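Local coordinates for protein putative hydrolase (PDB 3LLC) that probably works as a serine hydrolase of the alpha/beta hydrolase family, hydrolysing thioester or ester bonds such as those that join fatty acids to proteins, at residues G87-W92 with S113-W118; Q223-L228 with V237-V242. One frame throughout, in Å; residues are numbered along the deposited sequence.

How the contacts relate
Along the chain the two contacts come in series: contact 1 closes before contact 2 opens. Their centres lie 19 Å apart and their nearest atoms about 6 Å, so they do not touch. Both belong to the alpha/beta hydrolase fold and are organised by one mixed sheet. Contact 1 joins the starts of helices 89-103 and 115-128, the latter directly following the central strand 107-113. Contact 2 sets helix 222-230 against strand 237-242, the outermost strand at one side; strands 136-143 and 209-214 lie between 237-242 and 107-113 in the sheet. Contact 1 thus sits at the probable nucleophile, contact 2 at the sheet margin, just ahead of His247, which hydrogen-bonds to Ser114.

Contact 1 of 2, residues G87-W92 with S113-W118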
loop_
_atom_site.group_PDB
_atom_site.type_symbol
_atom_site.label_atom_id
_atom_site.label_comp_id
_atom_site.label_asym_id
_atom_site.label_seq_id
_atom_site.Cartn_x
_atom_site.Cartn_y
_atom_site.Cartn_z
ATOM N N GLY A 87 4.121 -10.116 10.966
ATOM C CA GLY A 87 3.736 -8.908 10.282
ATOM C C GLY A 87 2.668 -8.050 10.966
ATOM O O GLY A 87 1.718 -8.552 11.536
ATOM N N THR A 88 2.845 -6.733 10.887
ATOM C CA THR A 88 1.890 -5.758 11.408
ATOM C C THR A 88 1.970 -4.529 10.486
ATOM O O THR A 88 2.974 -4.322 9.773
ATOM C CB THR A 88 2.219 -5.326 12.868
ATOM O OG1 THR A 88 3.512 -4.691 12.885
ATOM C CG2 THR A 88 2.177 -6.498 13.935
ATOM N N ILE A 89 0.943 -3.685 10.508
ATOM C CA ILE A 89 0.987 -2.416 9.817
ATOM C C ILE A 89 2.251 -1.625 10.226
ATOM O O ILE A 89 2.936 -1.079 9.332
ATOM C CB ILE A 89 -0.298 -1.585 10.006
ATOM C CG1 ILE A 89 -1.557 -2.334 9.501
ATOM C CG2 ILE A 89 -0.210 -0.259 9.276
ATOM C CD1 ILE A 89 -1.549 -2.623 8.047
ATOM N N SER A 90 2.559 -1.548 11.522
ATOM C CA SER A 90 3.767 -0.823 11.951
ATOM C C SER A 90 5.060 -1.358 11.299
ATOM O O SER A 90 5.921 -0.570 10.854
ATOM C CB SER A 90 3.923 -0.799 13.469
ATOM O OG SER A 90 2.897 -0.035 14.097
ATOM N N ARG A 91 5.236 -2.692 11.283
ATOM C CA ARG A 91 6.448 -3.297 10.703
ATOM C C ARG A 91 6.538 -3.112 9.187
ATOM O O ARG A 91 7.629 -2.855 8.638
ATOM C CB ARG A 91 6.564 -4.804 11.057
ATOM C CG ARG A 91 7.071 -5.020 12.467
ATOM C CD ARG A 91 6.908 -6.430 12.950
ATOM N NE ARG A 91 7.578 -7.478 12.171
ATOM C CZ ARG A 91 8.852 -7.861 12.307
ATOM N NH1 ARG A 91 9.688 -7.245 13.144
ATOM N NH2 ARG A 91 9.307 -8.876 11.574
ATOM N N TRP A 92 5.394 -3.229 8.501
ATOM C CA TRP A 92 5.356 -3.103 7.045
ATOM C C TRP A 92 5.542 -1.638 6.611
ATOM O O TRP A 92 6.208 -1.362 5.616
ATOM C CB TRP A 92 4.055 -3.715 6.487
ATOM C CG TRP A 92 4.037 -5.250 6.643
ATOM C CD1 TRP A 92 5.109 -6.079 6.565
ATOM C CD2 TRP A 92 2.886 -6.113 6.863
ATOM N NE1 TRP A 92 4.723 -7.402 6.730
ATOM C CE2 TRP A 92 3.371 -7.449 6.905
ATOM C CE3 TRP A 92 1.523 -5.887 7.034
ATOM C CZ2 TRP A 92 2.521 -8.557 7.095
ATOM C CZ3 TRP A 92 0.680 -6.986 7.249
ATOM C CH2 TRP A 92 1.189 -8.295 7.291
ATOM N N SER A 113 -2.120 -0.016 -3.247
ATOM C CA SER A 113 -3.249 -0.911 -3.523
ATOM C C SER A 113 -3.705 -1.598 -2.223
ATOM O O SER A 113 -2.894 -2.248 -1.523
ATOM C CB SER A 113 -2.826 -1.989 -4.522
ATOM O OG SER A 113 -3.902 -2.901 -4.726
ATOM N N SER A 114 -4.986 -1.413 -1.895
ATOM C CA SER A 114 -5.647 -2.052 -0.757
ATOM C C SER A 114 -4.939 -1.738 0.580
ATOM O O SER A 114 -4.858 -0.551 0.967
ATOM C CB SER A 114 -5.844 -3.549 -1.081
ATOM O OG SER A 114 -6.791 -4.104 -0.205
HETATM N N MSE A 115 -4.362 -2.718 1.277
HETATM C CA MSE A 115 -3.558 -2.393 2.486
HETATM C C MSE A 115 -2.448 -1.377 2.160
HETATM O O MSE A 115 -2.066 -0.579 3.012
HETATM C CB MSE A 115 -2.951 -3.654 3.115
HETATM C CG MSE A 115 -1.981 -3.399 4.245
HETATM SE SE MSE A 115 -1.186 -5.001 4.995
HETATM C CE MSE A 115 0.236 -5.298 3.741
ATOM N N GLY A 116 -1.909 -1.436 0.943
ATOM C CA GLY A 116 -0.833 -0.540 0.534
ATOM C C GLY A 116 -1.268 0.933 0.522
ATOM O O GLY A 116 -0.440 1.835 0.675
ATOM N N GLY A 117 -2.567 1.179 0.321
ATOM C CA GLY A 117 -3.165 2.516 0.453
ATOM C C GLY A 117 -3.146 3.050 1.870
ATOM O O GLY A 117 -2.909 4.251 2.099
ATOM N N TRP A 118 -3.364 2.159 2.843
ATOM C CA TRP A 118 -3.228 2.529 4.280
ATOM C C TRP A 118 -1.779 2.891 4.563
ATOM O O TRP A 118 -1.490 3.917 5.200
ATOM C CB TRP A 118 -3.649 1.327 5.170
ATOM C CG TRP A 118 -3.793 1.572 6.669
ATOM C CD1 TRP A 118 -3.548 2.714 7.355
ATOM C CD2 TRP A 118 -4.271 0.617 7.631
ATOM N NE1 TRP A 118 -3.821 2.523 8.706
ATOM C CE2 TRP A 118 -4.263 1.241 8.891
ATOM C CE3 TRP A 118 -4.685 -0.714 7.545
ATOM C CZ2 TRP A 118 -4.676 0.585 10.063
ATOM C CZ3 TRP A 118 -5.086 -1.364 8.691
ATOM C CH2 TRP A 118 -5.084 -0.724 9.941
#
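Ile89 lies across one face of the Trp118 indole, the two side chains crossing at about a right angle. The evidence for a CH-pi contact is that Ile89 CG1 stands 3.9 Å from the centroid of the Trp118 six-membered ring and 18° off its normal; farther along the branch, Ile89 CD1 comes to 3.7 Å from Trp118 CE3. That same methyl, Ile89 CD1, approaches Met115 SE at 3.9 Å. Met115, a selenomethionine here, follows Ser114 on what appears to be the nucleophile elbow (GxSxG) of the alpha/beta hydrolase fold; Ser114 OG is hydrogen-bonded to His247, and both Ser114 OG and Met115 N bind a tetraethylene glycol, probably from the crystallisation liquor, beside the probable nucleophile. The extended start of the Met115 chain (chi1 173°, CG anti to the backbone N) carries SE to 3.5 Å from Trp92 CE3, and the bend at chi3 turns CE to 3.6 Å from that atom. With SE 58° off the ring normal, this Met-aromatic contact is oblique. On the opposite side of the Trp92 plane lie Gly87 CA and Thr88 O, while Trp92 NE1 is bonded to Ser75 O. Thr88 caps the helix, its OG1 accepting from Arg91 N at 3.1 Å.

Contact 2 of 2, residues Q223-L228 with V237-V242; sequences QHALKL and VVLTLV
Leu239 meets Ala225 and Leu226 through methyl groups alone: no ring, amide or other flat group takes part, so there are neither faces nor edges to assign, and the geometry is that of branched aliphatic chains. The setting is a beta-alpha-beta crossover, in which helix 222-230 connects strand 209-214 to its parallel neighbour, strand 237-242, and packs back against the latter. The nearest CA atoms across the two segments are those of Ala225 and Leu239, 7.8 Å apart.

From the strand, Leu239 points toward the helix and divides its two branches between adjacent helical residues. Its CD1 reaches Ala225 CB at 3.9 Å. The other branch, CD2, lies 3.7 Å from CD2 of Leu226, and here the side chains cross at about a right angle, meeting methyl to methyl. In Leu239 the CB already faces the helix, and chi1 of 166° places CG beside the carbonyl carbon. Leu226 starts from a less direct bearing; with CG beside its backbone N (chi1 -73°) it swings CD2 over to the strand, at the exposed margin of the contact.

Strand 209-214 adds to the contact: Ile211 touches Leu239, and Gln213 touches Ala225. Val229, one helical turn after Ala225, also touches Leu239. Leu241, two residues along the strand and likewise directed at the helix, packs on Tyr222 and approaches Leu226 more loosely, its CD1 standing 4.7 Å from Leu226 CD2.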
loop_
_atom_site.group_PDB
_atom_site.type_symbol
_atom_site.label_atom_id
_atom_site.label_comp_id
_atom_site.label_asym_id
_atom_site.label_seq_id
_atom_site.Cartn_x
_atom_site.Cartn_y
_atom_site.Cartn_z
ATOM N N GLN A 223 -18.284 2.488 -0.356
ATOM C CA GLN A 223 -18.609 3.504 0.688
ATOM C C GLN A 223 -17.367 3.860 1.544
ATOM O O GLN A 223 -17.277 4.975 2.119
ATOM C CB GLN A 223 -19.749 3.013 1.595
ATOM C CG GLN A 223 -21.128 2.833 0.884
ATOM C CD GLN A 223 -21.386 1.422 0.299
ATOM O OE1 GLN A 223 -20.456 0.645 -0.001
ATOM N NE2 GLN A 223 -22.676 1.118 0.079
ATOM N N HIS A 224 -16.420 2.907 1.656
ATOM C CA HIS A 224 -15.168 3.136 2.397
ATOM C C HIS A 224 -14.315 4.216 1.698
ATOM O O HIS A 224 -13.634 5.024 2.387
ATOM C CB HIS A 224 -14.383 1.834 2.527
ATOM C CG HIS A 224 -13.388 1.813 3.646
ATOM N ND1 HIS A 224 -13.759 1.924 4.975
ATOM C CD2 HIS A 224 -12.041 1.660 3.636
ATOM C CE1 HIS A 224 -12.670 1.854 5.733
ATOM N NE2 HIS A 224 -11.614 1.698 4.947
ATOM N N ALA A 225 -14.355 4.260 0.363
ATOM C CA ALA A 225 -13.633 5.280 -0.421
ATOM C C ALA A 225 -14.264 6.667 -0.220
ATOM O O ALA A 225 -13.552 7.661 -0.105
ATOM C CB ALA A 225 -13.567 4.914 -1.942
ATOM N N LEU A 226 -15.600 6.728 -0.163
ATOM C CA LEU A 226 -16.328 7.970 0.144
ATOM C C LEU A 226 -15.985 8.449 1.560
ATOM O O LEU A 226 -15.808 9.648 1.776
ATOM C CB LEU A 226 -17.847 7.787 -0.036
ATOM C CG LEU A 226 -18.313 7.706 -1.509
ATOM C CD1 LEU A 226 -19.784 7.182 -1.580
ATOM C CD2 LEU A 226 -18.182 9.064 -2.240
ATOM N N LYS A 227 -15.874 7.519 2.518
ATOM C CA LYS A 227 -15.428 7.863 3.886
ATOM C C LYS A 227 -13.992 8.465 3.877
ATOM O O LYS A 227 -13.733 9.511 4.509
ATOM C CB LYS A 227 -15.461 6.627 4.801
ATOM C CG LYS A 227 -15.093 6.930 6.263
ATOM C CD LYS A 227 -15.153 5.642 7.164
ATOM C CE LYS A 227 -14.811 5.933 8.621
ATOM N NZ LYS A 227 -15.101 4.764 9.496
ATOM N N LEU A 228 -13.081 7.846 3.139
ATOM C CA LEU A 228 -11.709 8.396 3.017
ATOM C C LEU A 228 -11.701 9.832 2.442
ATOM O O LEU A 228 -10.985 10.704 2.950
ATOM C CB LEU A 228 -10.819 7.471 2.177
ATOM C CG LEU A 228 -9.395 7.961 1.854
ATOM C CD1 LEU A 228 -8.624 8.302 3.165
ATOM C CD2 LEU A 228 -8.610 6.943 0.952
ATOM N N VAL A 237 -8.325 16.482 -4.699
ATOM C CA VAL A 237 -8.673 15.046 -4.475
ATOM C C VAL A 237 -9.713 14.665 -5.540
ATOM O O VAL A 237 -10.679 15.409 -5.765
ATOM C CB VAL A 237 -9.221 14.814 -3.042
ATOM C CG1 VAL A 237 -9.713 13.384 -2.868
ATOM C CG2 VAL A 237 -8.136 15.122 -1.992
ATOM N N VAL A 238 -9.503 13.507 -6.188
ATOM C CA VAL A 238 -10.422 12.997 -7.211
ATOM C C VAL A 238 -10.725 11.542 -6.859
ATOM O O VAL A 238 -9.817 10.785 -6.457
ATOM C CB VAL A 238 -9.831 13.103 -8.604
ATOM C CG1 VAL A 238 -10.730 12.417 -9.657
ATOM C CG2 VAL A 238 -9.631 14.603 -9.009
ATOM N N LEU A 239 -12.006 11.163 -6.965
ATOM C CA LEU A 239 -12.425 9.747 -6.716
ATOM C C LEU A 239 -13.131 9.221 -7.998
ATOM O O LEU A 239 -14.111 9.799 -8.440
ATOM C CB LEU A 239 -13.354 9.668 -5.491
ATOM C CG LEU A 239 -14.140 8.328 -5.298
ATOM C CD1 LEU A 239 -13.172 7.126 -5.145
ATOM C CD2 LEU A 239 -15.147 8.413 -4.193
ATOM N N THR A 240 -12.587 8.158 -8.599
ATOM C CA THR A 240 -13.153 7.558 -9.775
ATOM C C THR A 240 -13.810 6.241 -9.300
ATOM O O THR A 240 -13.095 5.305 -8.883
ATOM C CB THR A 240 -12.091 7.279 -10.843
ATOM O OG1 THR A 240 -11.462 8.516 -11.270
ATOM C CG2 THR A 240 -12.760 6.575 -12.132
ATOM N N LEU A 241 -15.138 6.181 -9.413
ATOM C CA LEU A 241 -15.946 5.001 -9.055
ATOM C C LEU A 241 -16.322 4.246 -10.354
ATOM O O LEU A 241 -16.870 4.814 -11.301
ATOM C CB LEU A 241 -17.206 5.409 -8.305
ATOM C CG LEU A 241 -17.040 5.853 -6.839
ATOM C CD1 LEU A 241 -18.291 6.655 -6.329
ATOM C CD2 LEU A 241 -16.680 4.678 -5.869
ATOM N N VAL A 242 -15.969 2.968 -10.396
ATOM C CA VAL A 242 -16.173 2.142 -11.577
ATOM C C VAL A 242 -17.305 1.133 -11.196
ATOM O O VAL A 242 -17.063 0.252 -10.357
ATOM C CB VAL A 242 -14.868 1.418 -11.937
ATOM C CG1 VAL A 242 -15.076 0.538 -13.206
ATOM C CG2 VAL A 242 -13.699 2.429 -12.155
#